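Local coordinates for UPF0311 protein RPA1785 (Rhodopseudomonas palustris, PDB 3C5O) that is of unknown function but folds as an antiparallel beta-barrel of the UPF0311 family and assembles with further copies of itself, at residues 61-64 with 68-71; 119-124 with 129-134. One frame throughout, in Å; residues are numbered along the deposited sequence. Where two conformers were deposited one is given.

Interaction 1. Residues 61-64 with 68-71; sequences IIRP and IELE
At the turn end of the beta hairpin formed by strands 48-62 and 68-78, Ile-61 and Glu-69 face each other as an antiparallel hydrogen-bonded pair. Glu-69 N gives a nearly straight bond to Ile-61 O at 2.9 Å, and the return bond from Ile-61 N to Glu-69 O is longer, 3.2 Å. Next to it, Ile-62 and Ile-68 make a non-hydrogen-bonded pair whose side chains run alongside each other, CG1 to CG1 at 4.0 Å. Leu-70, on this same face, packs against Phe-115 and Thr-117 of strand 114-122, consistent with a face turned into the barrel. On the Ile-61 and Glu-69 face, a salt bridge spans the hairpin where the backbone pairing stops. The extended chain of Arg-63 brings NE to the anti lone pair of Glu-69 OE1 at 2.7 Å; NH2 adds a weak bond to that oxygen at 3.2 Å. The guanidinium and carboxylate planes stand 86° apart, and both nitrogens share the one oxygen. A leucine in place of Arg-63 would probably leave the Glu-69 carboxylate without this charged mate. Charge thus ties the loop residue Arg-63 to Glu-69 on one face, while apolar contact pairs Ile-62 with Ile-68 on the other.

Interaction 2. Residues 119-124 with 129-134; sequences PRFETG and QWLMQY
Phe-121, near the end of strand 114-122, and Leu-131, in the 3-10 turn that follows, meet through their first side-chain carbons, CB to CB at 3.7 Å. The two side chains run at a slant to each other, and the phenylalanine ring presents its edge, through CD2, to Leu-131 O. Phe-136 meets that ring edge-to-face, while Leu-131 also touches Phe-13 of strand 9-27.

The tight packing continues at Met-132, deposited as selenomethionine. Its chain bends at the selenium (chi3 90°), which lays the terminal methyl across the strand backbone: CE lies 3.4 Å from Glu-122 CA, and SE approaches Thr-123 O to 3.3 Å. Thr-123 is buried here, and its OG1 is hydrogen-bonded to Val-83 O. The side chains of Glu-122 and Met-132 cross at about a right angle, Glu-122 CB lying 3.8 Å from Met-132 CE. Beyond that touch the glutamate serves another partner, its OE1 forming a salt bridge with Arg-33 of the third subunit.

Elsewhere the fit is looser. A water lies between the backbones of Phe-121 and Leu-131, accepting from Phe-121 N at 2.7 Å; its approach to Leu-131 O is too short to be fully trusted. At the other end, the partly exposed Gln-129 and Gly-124 come together loosely, and Gly-124 makes backbone bonds to the third subunit.

The arrangement is that of a long connection between neighbouring antiparallel strands, 114-122 and 136-142, whose short 3-10 turn folds back over the end of the strand it has just left, at the rim of the closed barrel.

Interaction 1 comes first along the chain and closes before interaction 2 opens. Both belong to the same antiparallel sheet, closed into a barrel: residues 61-64 and 68-71 sit on the neighbouring strands 48-62 and 68-78, whereas 119-124 with 129-134 joins strand 114-122 to the loop behind it. Strand 83-93 lies between the two in the sheet. Their centres are 25 Å apart and their nearest atoms about 9 Å, without touching. Across subunits they do meet: Met-132 O accepts a hydrogen bond from Arg-63 NH1 of the second subunit. The example illustrates how residues in the loops just beyond strand ends of one barrel can also take part in the assembly.

Interaction 1. Residues 61-64 with 68-71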
# COMPACT_ATOMS: atom_id res chain seq x y z
N ILE B 61 13.55 -1.82 4.11
CA ILE B 61 14.46 -1.52 3.03
C ILE B 61 15.55 -0.59 3.54
O ILE B 61 15.25 0.47 4.09
CB ILE B 61 13.76 -0.88 1.82
CG1 ILE B 61 12.66 -1.81 1.29
CG2 ILE B 61 14.81 -0.51 0.75
CD1 ILE B 61 11.94 -1.34 0.05
N ILE B 62 16.80 -1.00 3.38
CA ILE B 62 17.93 -0.14 3.65
C ILE B 62 18.31 0.51 2.32
O ILE B 62 18.66 -0.18 1.37
CB ILE B 62 19.14 -0.93 4.20
CG1 ILE B 62 18.78 -1.70 5.48
CG2 ILE B 62 20.33 -0.00 4.47
CD1 ILE B 62 19.87 -2.73 5.84
N ARG B 63 18.21 1.84 2.27
CA ARG B 63 18.55 2.61 1.10
C ARG B 63 20.06 2.73 1.02
O ARG B 63 20.74 2.50 2.03
CB ARG B 63 17.93 4.01 1.19
CG ARG B 63 16.40 4.07 1.21
CD ARG B 63 16.03 5.56 1.41
NE ARG B 63 14.62 5.82 1.74
CZ ARG B 63 14.09 7.04 1.91
NH1 ARG B 63 14.85 8.13 1.79
NH2 ARG B 63 12.79 7.17 2.19
N PRO B 64 20.60 3.11 -0.16
CA PRO B 64 22.06 3.13 -0.26
C PRO B 64 22.74 4.13 0.68
O PRO B 64 23.91 3.96 0.99
CB PRO B 64 22.32 3.49 -1.75
CG PRO B 64 21.04 3.23 -2.46
CD PRO B 64 19.97 3.54 -1.42
N ILE B 68 16.80 3.59 6.85
CA ILE B 68 15.96 2.40 6.90
C ILE B 68 14.50 2.78 6.88
O ILE B 68 14.06 3.56 7.71
CB ILE B 68 16.26 1.54 8.12
CG1 ILE B 68 17.74 1.12 8.10
CG2 ILE B 68 15.37 0.30 8.12
CD1 ILE B 68 18.16 0.32 9.33
N GLU B 69 13.78 2.23 5.89
CA GLU B 69 12.34 2.34 5.76
C GLU B 69 11.73 1.17 6.53
O GLU B 69 12.04 0.02 6.25
CB GLU B 69 11.94 2.29 4.28
CG GLU B 69 12.42 3.49 3.45
CD GLU B 69 12.10 3.37 1.95
OE1 GLU B 69 12.58 4.20 1.15
OE2 GLU B 69 11.35 2.44 1.56
N LEU B 70 10.89 1.47 7.53
CA LEU B 70 10.32 0.42 8.35
C LEU B 70 8.88 0.21 7.95
O LEU B 70 8.18 1.15 7.56
CB LEU B 70 10.35 0.80 9.83
CG LEU B 70 11.41 1.80 10.28
CD1 LEU B 70 10.84 2.45 11.50
CD2 LEU B 70 12.70 1.11 10.56
N GLU B 71 8.42 -1.02 8.10
CA GLU B 71 7.05 -1.39 7.77
C GLU B 71 6.76 -2.64 8.56
O GLU B 71 6.97 -3.73 8.09
CB GLU B 71 6.94 -1.62 6.26
CG GLU B 71 5.58 -1.95 5.75
CD GLU B 71 5.46 -1.59 4.27
OE1 GLU B 71 6.14 -2.24 3.41
OE2 GLU B 71 4.73 -0.61 4.00

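Interaction 2. Residues 119-124 with 129-134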
# COMPACT_ATOMS: atom_id res chain seq x y z
N PRO B 119 2.31 4.83 13.67
CA PRO B 119 1.52 3.64 13.97
C PRO B 119 0.02 3.78 13.70
O PRO B 119 -0.62 4.74 14.17
CB PRO B 119 1.80 3.38 15.44
CG PRO B 119 2.18 4.74 16.00
CD PRO B 119 2.65 5.60 14.88
N ARG B 120 -0.53 2.80 12.98
CA ARG B 120 -1.95 2.76 12.66
C ARG B 120 -2.58 1.49 13.25
O ARG B 120 -2.08 0.38 13.05
CB ARG B 120 -2.16 2.81 11.14
CG ARG B 120 -3.57 3.24 10.73
CD ARG B 120 -3.84 3.01 9.26
NE ARG B 120 -3.71 1.59 8.97
CZ ARG B 120 -4.71 0.71 8.97
NH1 ARG B 120 -4.44 -0.55 8.71
NH2 ARG B 120 -5.95 1.10 9.20
N PHE B 121 -3.67 1.66 13.99
CA PHE B 121 -4.32 0.58 14.72
C PHE B 121 -5.66 0.21 14.14
O PHE B 121 -6.38 1.07 13.62
CB PHE B 121 -4.48 0.99 16.20
CG PHE B 121 -3.20 1.46 16.82
CD1 PHE B 121 -2.21 0.56 17.15
CD2 PHE B 121 -2.99 2.82 17.05
CE1 PHE B 121 -1.00 1.00 17.70
CE2 PHE B 121 -1.80 3.29 17.62
CZ PHE B 121 -0.80 2.37 17.94
N GLU B 122 -5.99 -1.06 14.22
CA GLU B 122 -7.31 -1.54 13.91
C GLU B 122 -7.76 -2.44 15.01
O GLU B 122 -7.09 -3.38 15.35
CB GLU B 122 -7.30 -2.35 12.62
CG GLU B 122 -7.12 -1.58 11.37
CD GLU B 122 -7.21 -2.45 10.13
OE1 GLU B 122 -7.50 -3.63 10.26
OE2 GLU B 122 -7.02 -1.96 9.03
N THR B 123 -8.93 -2.14 15.56
CA THR B 123 -9.57 -2.97 16.57
C THR B 123 -11.08 -2.88 16.62
O THR B 123 -11.65 -1.87 16.35
CB THR B 123 -9.00 -2.70 17.93
OG1 THR B 123 -9.48 -3.65 18.85
CG2 THR B 123 -9.36 -1.38 18.37
N GLY B 124 -11.72 -3.96 16.99
CA GLY B 124 -13.15 -3.99 17.12
C GLY B 124 -13.64 -3.66 18.51
O GLY B 124 -14.74 -3.23 18.71
N GLN B 129 -11.74 1.77 20.50
CA GLN B 129 -12.25 2.37 19.27
C GLN B 129 -11.51 3.65 18.93
O GLN B 129 -11.25 3.93 17.76
CB GLN B 129 -13.75 2.66 19.47
CG GLN B 129 -14.70 2.22 18.36
CD GLN B 129 -14.63 0.73 18.04
OE1 GLN B 129 -13.55 0.18 17.86
NE2 GLN B 129 -15.82 0.07 17.96
N TRP B 130 -11.16 4.43 19.95
CA TRP B 130 -10.42 5.68 19.75
C TRP B 130 -9.10 5.49 18.99
O TRP B 130 -8.60 6.43 18.40
CB TRP B 130 -10.17 6.40 21.09
CG TRP B 130 -9.27 5.66 22.08
CD1 TRP B 130 -9.64 4.60 22.88
CD2 TRP B 130 -7.89 5.91 22.37
NE1 TRP B 130 -8.57 4.19 23.64
CE2 TRP B 130 -7.48 4.97 23.34
CE3 TRP B 130 -6.96 6.85 21.91
CZ2 TRP B 130 -6.19 4.94 23.86
CZ3 TRP B 130 -5.66 6.81 22.44
CH2 TRP B 130 -5.30 5.86 23.40
N LEU B 131 -8.54 4.28 19.02
CA LEU B 131 -7.26 4.00 18.36
C LEU B 131 -7.33 4.17 16.83
O LEU B 131 -6.30 4.39 16.17
CB LEU B 131 -6.72 2.61 18.73
CG LEU B 131 -6.28 2.40 20.19
CD1 LEU B 131 -5.70 1.02 20.36
CD2 LEU B 131 -5.27 3.44 20.64
N MSE B 132 -8.53 4.11 16.26
CA MSE B 132 -8.69 4.30 14.84
C MSE B 132 -9.34 5.63 14.50
O MSE B 132 -9.66 5.87 13.33
CB MSE B 132 -9.54 3.19 14.25
CG MSE B 132 -9.45 1.94 15.05
SE MSE B 132 -11.02 0.92 14.75
CE MSE B 132 -10.32 -0.07 13.25
N GLN B 133 -9.51 6.49 15.49
CA GLN B 133 -10.11 7.80 15.28
C GLN B 133 -9.11 8.98 15.33
O GLN B 133 -9.50 10.14 15.18
CB GLN B 133 -11.21 8.03 16.32
CG GLN B 133 -12.29 6.95 16.36
CD GLN B 133 -13.36 7.24 17.43
OE1 GLN B 133 -13.30 8.24 18.15
NE2 GLN B 133 -14.33 6.35 17.52
N TYR B 134 -7.83 8.68 15.55
CA TYR B 134 -6.77 9.68 15.64
C TYR B 134 -5.57 9.22 14.81
O TYR B 134 -5.42 8.04 14.53
CB TYR B 134 -6.32 9.87 17.09
CG TYR B 134 -7.37 10.45 18.02
CD1 TYR B 134 -7.48 11.84 18.19
CD2 TYR B 134 -8.25 9.64 18.72
CE1 TYR B 134 -8.44 12.39 19.05
CE2 TYR B 134 -9.23 10.18 19.56
CZ TYR B 134 -9.32 11.56 19.72
OH TYR B 134 -10.27 12.09 20.57
O HOH W 1 -4.89 4.07 14.07